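3-methylaspartate ammonia-lyase (PDB 1KKO) catalyses the reversible, magnesium-dependent anti elimination of ammonia from L-threo-3-methylaspartate to give mesaconate, a step in glutamate degradation. Local coordinates at residues F17-A22 and P38-F43; D107-N112 and D156-P161. All coordinates share one frame; numbering follows the deposited sequence.

Contact 1. Residues F17-A22 and P38-F43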
ATOM      1  N   PHE A  17      -2.037   9.170  12.884  1.00 10.61           N
ATOM      2  CA  PHE A  17      -3.072   9.648  13.788  1.00 11.36           C
ATOM      3  C   PHE A  17      -2.935  11.160  13.827  1.00 11.74           C
ATOM      4  O   PHE A  17      -1.862  11.671  14.160  1.00 12.38           O
ATOM      5  CB  PHE A  17      -2.871   9.107  15.199  1.00 11.50           C
ATOM      6  CG  PHE A  17      -3.094   7.629  15.332  1.00 11.58           C
ATOM      7  CD1 PHE A  17      -4.328   7.085  15.045  1.00 12.31           C
ATOM      8  CD2 PHE A  17      -2.080   6.794  15.761  1.00 12.49           C
ATOM      9  CE1 PHE A  17      -4.535   5.730  15.175  1.00 12.86           C
ATOM     10  CE2 PHE A  17      -2.311   5.445  15.901  1.00 13.32           C
ATOM     11  CZ  PHE A  17      -3.528   4.921  15.594  1.00 12.53           C
ATOM     12  N   ASP A  18      -4.015  11.858  13.487  1.00 12.41           N
ATOM     13  CA  ASP A  18      -4.031  13.312  13.476  1.00 13.19           C
ATOM     14  C   ASP A  18      -5.042  13.819  14.485  1.00 13.92           C
ATOM     15  O   ASP A  18      -6.156  13.298  14.587  1.00 14.67           O
ATOM     16  CB  ASP A  18      -4.452  13.826  12.113  1.00 13.24           C
ATOM     17  CG  ASP A  18      -3.357  13.771  11.080  1.00 13.59           C
ATOM     18  OD1 ASP A  18      -2.180  13.549  11.437  1.00 14.36           O
ATOM     19  OD2 ASP A  18      -3.629  13.945   9.874  1.00 14.45           O
ATOM     20  N   ASP A  19      -4.637  14.847  15.216  1.00 14.53           N
ATOM     21  CA  ASP A  19      -5.509  15.499  16.178  1.00 15.10           C
ATOM     22  C   ASP A  19      -6.385  16.464  15.375  1.00 15.52           C
ATOM     23  O   ASP A  19      -5.991  17.598  15.099  1.00 15.19           O
ATOM     24  CB  ASP A  19      -4.644  16.206  17.208  1.00 15.36           C
ATOM     25  CG  ASP A  19      -5.439  16.861  18.291  1.00 16.49           C
ATOM     26  OD1 ASP A  19      -6.628  17.157  18.066  1.00 16.07           O
ATOM     27  OD2 ASP A  19      -4.906  17.112  19.385  1.00 18.38           O
ATOM     28  N   GLN A  20      -7.555  15.986  14.952  1.00 15.89           N
ATOM     29  CA  GLN A  20      -8.440  16.739  14.074  1.00 16.62           C
ATOM     30  C   GLN A  20      -8.837  18.065  14.696  1.00 16.80           C
ATOM     31  O   GLN A  20      -8.935  19.072  13.997  1.00 17.14           O
ATOM     32  CB  GLN A  20      -9.705  15.943  13.756  1.00 17.13           C
ATOM     33  CG  GLN A  20     -10.482  16.509  12.604  1.00 18.72           C
ATOM     34  CD  GLN A  20     -11.706  15.695  12.284  1.00 20.51           C
ATOM     35  OE1 GLN A  20     -12.109  14.847  13.070  1.00 21.13           O
ATOM     36  NE2 GLN A  20     -12.303  15.954  11.133  1.00 23.30           N
ATOM     37  N   GLN A  21      -9.048  18.067  16.004  1.00 16.87           N
ATOM     38  CA  GLN A  21      -9.461  19.287  16.676  1.00 16.98           C
ATOM     39  C   GLN A  21      -8.360  20.328  16.584  1.00 16.99           C
ATOM     40  O   GLN A  21      -8.636  21.486  16.276  1.00 16.91           O
ATOM     41  CB  GLN A  21      -9.809  19.027  18.131  1.00 17.20           C
ATOM     42  CG  GLN A  21     -10.382  20.250  18.834  1.00 17.92           C
ATOM     43  CD  GLN A  21     -11.672  20.723  18.202  1.00 19.87           C
ATOM     44  OE1 GLN A  21     -11.744  21.825  17.650  1.00 22.24           O
ATOM     45  NE2 GLN A  21     -12.694  19.883  18.258  1.00 19.65           N
ATOM     46  N   ALA A  22      -7.120  19.920  16.851  1.00 16.43           N
ATOM     47  CA  ALA A  22      -5.992  20.858  16.817  1.00 16.49           C
ATOM     48  C   ALA A  22      -5.795  21.413  15.414  1.00 16.50           C
ATOM     49  O   ALA A  22      -5.455  22.589  15.243  1.00 16.60           O
ATOM     50  CB  ALA A  22      -4.730  20.200  17.312  1.00 16.62           C
ATOM     51  N   PRO A  38      -1.082  19.550  20.838  1.00 20.21           N
ATOM     52  CA  PRO A  38      -2.331  18.847  20.580  1.00 20.11           C
ATOM     53  C   PRO A  38      -3.310  19.188  21.689  1.00 20.57           C
ATOM     54  O   PRO A  38      -2.878  19.695  22.731  1.00 21.00           O
ATOM     55  CB  PRO A  38      -1.926  17.371  20.646  1.00 20.04           C
ATOM     56  CG  PRO A  38      -0.779  17.344  21.544  1.00 20.11           C
ATOM     57  CD  PRO A  38      -0.048  18.657  21.383  1.00 20.36           C
ATOM     58  N   VAL A  39      -4.594  18.942  21.454  1.00 20.42           N
ATOM     59  CA  VAL A  39      -5.640  19.183  22.456  1.00 20.83           C
ATOM     60  C   VAL A  39      -6.469  17.930  22.751  1.00 21.25           C
ATOM     61  O   VAL A  39      -7.099  17.832  23.801  1.00 22.07           O
ATOM     62  CB  VAL A  39      -6.592  20.331  22.036  1.00 20.99           C
ATOM     63  CG1 VAL A  39      -5.833  21.647  21.927  1.00 20.84           C
ATOM     64  CG2 VAL A  39      -7.331  20.004  20.738  1.00 21.25           C
ATOM     65  N   THR A  40      -6.460  16.964  21.838  1.00 21.28           N
ATOM     66  CA  THR A  40      -7.255  15.753  22.002  1.00 21.36           C
ATOM     67  C   THR A  40      -6.559  14.770  22.934  1.00 22.04           C
ATOM     68  O   THR A  40      -5.363  14.510  22.805  1.00 21.55           O
ATOM     69  CB  THR A  40      -7.501  15.118  20.633  1.00 20.95           C
ATOM     70  OG1 THR A  40      -8.285  16.008  19.821  1.00 20.45           O
ATOM     71  CG2 THR A  40      -8.350  13.843  20.756  1.00 20.60           C
ATOM     72  N   PRO A  41      -7.316  14.223  23.882  1.00 23.16           N
ATOM     73  CA  PRO A  41      -6.744  13.299  24.864  1.00 23.53           C
ATOM     74  C   PRO A  41      -6.020  12.141  24.192  1.00 24.06           C
ATOM     75  O   PRO A  41      -6.525  11.595  23.216  1.00 24.91           O
ATOM     76  CB  PRO A  41      -7.962  12.781  25.644  1.00 23.74           C
ATOM     77  CG  PRO A  41      -9.114  13.632  25.270  1.00 24.07           C
ATOM     78  CD  PRO A  41      -8.760  14.426  24.065  1.00 23.38           C
ATOM     79  N   GLY A  42      -4.852  11.796  24.713  1.00 24.08           N
ATOM     80  CA  GLY A  42      -4.055  10.704  24.185  1.00 23.91           C
ATOM     81  C   GLY A  42      -2.939  11.199  23.288  1.00 23.51           C
ATOM     82  O   GLY A  42      -1.847  10.632  23.264  1.00 23.99           O
ATOM     83  N   PHE A  43      -3.204  12.279  22.561  1.00 22.43           N
ATOM     84  CA  PHE A  43      -2.214  12.813  21.632  1.00 21.69           C
ATOM     85  C   PHE A  43      -1.103  13.558  22.342  1.00 21.76           C
ATOM     86  O   PHE A  43      -1.356  14.417  23.201  1.00 22.32           O
ATOM     87  CB  PHE A  43      -2.860  13.754  20.622  1.00 21.05           C
ATOM     88  CG  PHE A  43      -3.614  13.056  19.529  1.00 19.07           C
ATOM     89  CD1 PHE A  43      -3.037  12.872  18.278  1.00 17.12           C
ATOM     90  CD2 PHE A  43      -4.903  12.598  19.746  1.00 18.57           C
ATOM     91  CE1 PHE A  43      -3.739  12.246  17.269  1.00 16.63           C
ATOM     92  CE2 PHE A  43      -5.604  11.968  18.749  1.00 19.09           C
ATOM     93  CZ  PHE A  43      -5.027  11.790  17.501  1.00 18.00           C
TER
HETATM   94  O   HOH W   1      -9.616  15.364  17.477  1.00 18.57           O
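Asp19 and Thr40 meet through a carboxylate that takes four hydrogen bonds, two on each oxygen. Thr40 OG1 donates to Asp19 OD1 over 2.7 Å, arriving well above the carboxylate plane, while Ala22 N reaches the same oxygen from the opposite face. OD2 serves the loop backbone: Val39 N lies 2.8 Å from Asp19 OD2, and Thr40 N comes to it in a nearly straight line (174°). Both use the syn side but come from opposite faces. With CG anti to the backbone N (chi1 -177°), Asp19 holds its carboxylate between the first turn of helix 20-24 and the loop. Asp19 stands at the N-cap of that helix, and the bond from Ala22 N is its capping bond. A water bridges the two segments as well, accepting from Gln21 N and donating to Thr40 OG1.

Apolar contacts flank this polar core. Phe43, at the end of a type II turn begun by Thr40, lays one ring face against Asp19 CB in a CH-pi contact, 4.0 Å from CB to the ring centroid. Phe43 CE1 comes 3.9 Å from Phe17 CB, although the Phe17 ring itself leads away. On the helix side, Val39 CG2 packs against Gln21 CG at 3.6 Å.

Asp18, just before Asp19, turns away to form a salt bridge with Arg47; its side chain lies about 7 Å from that of Cys361, a residue assigned to substrate binding. Four donors around one buried carboxylate would be expected to favour its ionised form. The same four bonds let one side chain cap helix 20-24 and hold the backbone of the neighbouring loop.

Contact 2. Residues D107-N112 and D156-P161; sequences DAFLPN and DEWQLP
Glu157 sets off with CG anti to its carbonyl carbon (chi1 -62°) and then runs extended, which carries its carboxylate across to the backbone N-H groups of Phe109 and Leu110. Trp158, its CG likewise opposite the carbonyl carbon (chi1 -88°), swings the six-membered ring to the same segment. The carboxylate works as a two-pronged acceptor: Phe109 N donates to Glu157 OE2 over 2.7 Å and Leu110 N to Glu157 OE1 over 2.9 Å, each along a syn lone pair. A second, weak bond joins Phe109 N to OE1.

Leu110 opens helix 110-118, so the C-terminal end of helix 150-157 here holds the N-terminal end of another in the N-terminal domain of an enolase-superfamily enzyme. The chain leaves helix 150-157 in a Schellman motif, with Gln159 at positive phi.

Beside the carboxylate, Leu110 lies over one face of the indole. Its CD1 makes a CH-pi contact, 4.1 Å from the centroid of the Trp158 six-membered ring, and Leu110 CD2, above the same face but nearer the rim, lies 3.6 Å from Trp158 CH2. Phe109 CE2 approaches the indole at its edge, in plane, 4.0 Å from Trp158 CH2. Trp158 NE1 donates to Asp343 on helix 339-351, whose His339, Val342 and Leu346 also touch the indole.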
ATOM      1  N   ASP A 107     -14.001 -23.453  14.821  1.00 15.71           N
ATOM      2  CA  ASP A 107     -14.821 -24.037  13.772  1.00 16.38           C
ATOM      3  C   ASP A 107     -15.910 -23.077  13.318  1.00 15.87           C
ATOM      4  O   ASP A 107     -16.348 -23.142  12.186  1.00 16.25           O
ATOM      5  CB  ASP A 107     -15.463 -25.336  14.226  1.00 17.04           C
ATOM      6  CG  ASP A 107     -14.495 -26.487  14.219  1.00 19.74           C
ATOM      7  OD1 ASP A 107     -13.339 -26.316  13.755  1.00 20.91           O
ATOM      8  OD2 ASP A 107     -14.819 -27.618  14.655  1.00 22.90           O
ATOM      9  N   ALA A 108     -16.359 -22.218  14.226  1.00 15.25           N
ATOM     10  CA  ALA A 108     -17.290 -21.163  13.888  1.00 15.08           C
ATOM     11  C   ALA A 108     -16.642 -19.826  14.217  1.00 14.54           C
ATOM     12  O   ALA A 108     -15.701 -19.754  15.010  1.00 14.41           O
ATOM     13  CB  ALA A 108     -18.597 -21.328  14.659  1.00 15.28           C
ATOM     14  N   PHE A 109     -17.196 -18.777  13.626  1.00 13.88           N
ATOM     15  CA  PHE A 109     -16.706 -17.418  13.814  1.00 13.76           C
ATOM     16  C   PHE A 109     -17.529 -16.553  14.757  1.00 13.66           C
ATOM     17  O   PHE A 109     -16.987 -15.921  15.652  1.00 13.78           O
ATOM     18  CB  PHE A 109     -16.645 -16.742  12.452  1.00 13.57           C
ATOM     19  CG  PHE A 109     -16.436 -15.250  12.502  1.00 12.88           C
ATOM     20  CD1 PHE A 109     -15.298 -14.720  13.075  1.00 11.97           C
ATOM     21  CD2 PHE A 109     -17.355 -14.387  11.943  1.00 13.48           C
ATOM     22  CE1 PHE A 109     -15.101 -13.351  13.108  1.00 12.23           C
ATOM     23  CE2 PHE A 109     -17.149 -13.031  11.968  1.00 12.91           C
ATOM     24  CZ  PHE A 109     -16.020 -12.512  12.549  1.00 12.54           C
ATOM     25  N   LEU A 110     -18.846 -16.556  14.569  1.00 14.34           N
ATOM     26  CA  LEU A 110     -19.693 -15.602  15.279  1.00 15.18           C
ATOM     27  C   LEU A 110     -19.643 -15.660  16.803  1.00 15.30           C
ATOM     28  O   LEU A 110     -19.549 -14.621  17.435  1.00 15.26           O
ATOM     29  CB  LEU A 110     -21.141 -15.712  14.802  1.00 15.66           C
ATOM     30  CG  LEU A 110     -21.592 -14.693  13.760  1.00 17.53           C
ATOM     31  CD1 LEU A 110     -23.006 -15.012  13.309  1.00 18.90           C
ATOM     32  CD2 LEU A 110     -21.526 -13.263  14.312  1.00 18.23           C
ATOM     33  N   PRO A 111     -19.737 -16.837  17.422  1.00 15.12           N
ATOM     34  CA  PRO A 111     -19.653 -16.884  18.883  1.00 15.58           C
ATOM     35  C   PRO A 111     -18.366 -16.246  19.395  1.00 15.07           C
ATOM     36  O   PRO A 111     -18.394 -15.485  20.351  1.00 15.71           O
ATOM     37  CB  PRO A 111     -19.741 -18.383  19.203  1.00 15.86           C
ATOM     38  CG  PRO A 111     -20.454 -18.948  18.076  1.00 16.62           C
ATOM     39  CD  PRO A 111     -20.001 -18.167  16.849  1.00 15.57           C
ATOM     40  N   ASN A 112     -17.235 -16.523  18.749  1.00 14.31           N
ATOM     41  CA  ASN A 112     -15.984 -15.917  19.187  1.00 14.02           C
ATOM     42  C   ASN A 112     -15.990 -14.399  18.978  1.00 13.55           C
ATOM     43  O   ASN A 112     -15.517 -13.637  19.819  1.00 13.61           O
ATOM     44  CB  ASN A 112     -14.803 -16.506  18.423  1.00 14.09           C
ATOM     45  CG  ASN A 112     -14.496 -17.926  18.814  1.00 14.71           C
ATOM     46  OD1 ASN A 112     -14.823 -18.359  19.922  1.00 16.33           O
ATOM     47  ND2 ASN A 112     -13.791 -18.640  17.934  1.00 15.46           N
ATOM     48  N   ASP A 156     -21.888 -18.407   4.911  1.00 14.57           N
ATOM     49  CA  ASP A 156     -22.428 -19.560   5.625  1.00 15.21           C
ATOM     50  C   ASP A 156     -23.081 -19.164   6.947  1.00 15.52           C
ATOM     51  O   ASP A 156     -24.207 -19.584   7.232  1.00 16.34           O
ATOM     52  CB  ASP A 156     -21.333 -20.587   5.899  1.00 15.46           C
ATOM     53  CG  ASP A 156     -20.918 -21.360   4.669  1.00 16.76           C
ATOM     54  OD1 ASP A 156     -21.634 -21.342   3.644  1.00 19.26           O
ATOM     55  OD2 ASP A 156     -19.867 -22.033   4.654  1.00 18.11           O
ATOM     56  N   GLU A 157     -22.404 -18.366   7.768  1.00 15.61           N
ATOM     57  CA  GLU A 157     -22.914 -18.043   9.096  1.00 15.85           C
ATOM     58  C   GLU A 157     -24.053 -17.032   9.096  1.00 16.50           C
ATOM     59  O   GLU A 157     -24.833 -16.994  10.042  1.00 17.49           O
ATOM     60  CB  GLU A 157     -21.774 -17.610  10.021  1.00 15.76           C
ATOM     61  CG  GLU A 157     -20.772 -18.736  10.217  1.00 15.61           C
ATOM     62  CD  GLU A 157     -19.875 -18.591  11.432  1.00 15.66           C
ATOM     63  OE1 GLU A 157     -20.195 -17.801  12.339  1.00 16.89           O
ATOM     64  OE2 GLU A 157     -18.838 -19.284  11.485  1.00 15.66           O
ATOM     65  N   TRP A 158     -24.156 -16.226   8.053  1.00 16.17           N
ATOM     66  CA  TRP A 158     -25.257 -15.275   7.924  1.00 16.86           C
ATOM     67  C   TRP A 158     -26.281 -15.789   6.925  1.00 18.22           C
ATOM     68  O   TRP A 158     -27.258 -15.105   6.632  1.00 19.04           O
ATOM     69  CB  TRP A 158     -24.756 -13.907   7.464  1.00 16.17           C
ATOM     70  CG  TRP A 158     -24.339 -13.012   8.559  1.00 14.74           C
ATOM     71  CD1 TRP A 158     -25.072 -12.010   9.112  1.00 13.85           C
ATOM     72  CD2 TRP A 158     -23.079 -13.015   9.240  1.00 13.31           C
ATOM     73  NE1 TRP A 158     -24.344 -11.376  10.088  1.00 13.48           N
ATOM     74  CE2 TRP A 158     -23.117 -11.976  10.188  1.00 12.95           C
ATOM     75  CE3 TRP A 158     -21.912 -13.777   9.132  1.00 13.08           C
ATOM     76  CZ2 TRP A 158     -22.046 -11.693  11.027  1.00 13.26           C
ATOM     77  CZ3 TRP A 158     -20.847 -13.493   9.969  1.00 13.63           C
ATOM     78  CH2 TRP A 158     -20.919 -12.461  10.896  1.00 13.41           C
ATOM     79  N   GLN A 159     -26.052 -16.985   6.399  1.00 18.98           N
ATOM     80  CA  GLN A 159     -26.986 -17.584   5.449  1.00 20.14           C
ATOM     81  C   GLN A 159     -27.240 -16.631   4.283  1.00 19.33           C
ATOM     82  O   GLN A 159     -28.381 -16.209   4.040  1.00 20.42           O
ATOM     83  CB  GLN A 159     -28.299 -17.962   6.156  1.00 21.39           C
ATOM     84  CG  GLN A 159     -28.124 -19.052   7.200  1.00 25.04           C
ATOM     85  CD  GLN A 159     -29.398 -19.399   7.957  1.00 29.32           C
ATOM     86  OE1 GLN A 159     -29.373 -20.245   8.847  1.00 32.51           O
ATOM     87  NE2 GLN A 159     -30.508 -18.756   7.606  1.00 31.94           N
ATOM     88  N   LEU A 160     -26.157 -16.274   3.580  1.00 19.12           N
ATOM     89  CA  LEU A 160     -26.191 -15.365   2.443  1.00 18.85           C
ATOM     90  C   LEU A 160     -25.835 -16.130   1.175  1.00 20.05           C
ATOM     91  O   LEU A 160     -25.077 -17.088   1.230  1.00 19.84           O
ATOM     92  CB  LEU A 160     -25.194 -14.218   2.640  1.00 18.46           C
ATOM     93  CG  LEU A 160     -25.226 -13.537   4.004  1.00 18.45           C
ATOM     94  CD1 LEU A 160     -24.153 -12.448   4.065  1.00 17.57           C
ATOM     95  CD2 LEU A 160     -26.563 -12.923   4.298  1.00 18.56           C
ATOM     96  N   PRO A 161     -26.353 -15.709   0.028  1.00 20.79           N
ATOM     97  CA  PRO A 161     -26.190 -16.493  -1.197  1.00 21.89           C
ATOM     98  C   PRO A 161     -24.785 -16.536  -1.759  1.00 22.58           C
ATOM     99  O   PRO A 161     -24.487 -17.516  -2.434  1.00 23.85           O
ATOM    100  CB  PRO A 161     -27.109 -15.771  -2.178  1.00 21.88           C
ATOM    101  CG  PRO A 161     -27.047 -14.388  -1.709  1.00 22.54           C
ATOM    102  CD  PRO A 161     -27.153 -14.496  -0.219  1.00 21.38           C
TER

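In the fold
From the N terminus, strand 3-18 leads directly into contact 1, where the start of helix 20-24 is joined to residues 38-43. That closes a short loop holding strands 29-30 and 33-34, before strand 47-59 pairs with strand 3-18. Contact 2 opens later, at residues 107-112, and closes a mostly helical loop, including helix 128-146, at residues 156-161. The two loops follow in series, neither nesting nor crossing. The centres of the two contacts are about 38 Å apart, on opposite sides of the chain's centre. Contact 1 comes near the substrate site through Asp18, whereas contact 2 lies away from the substrate and magnesium sites and joins two helices beside helix 339-351 of the TIM barrel.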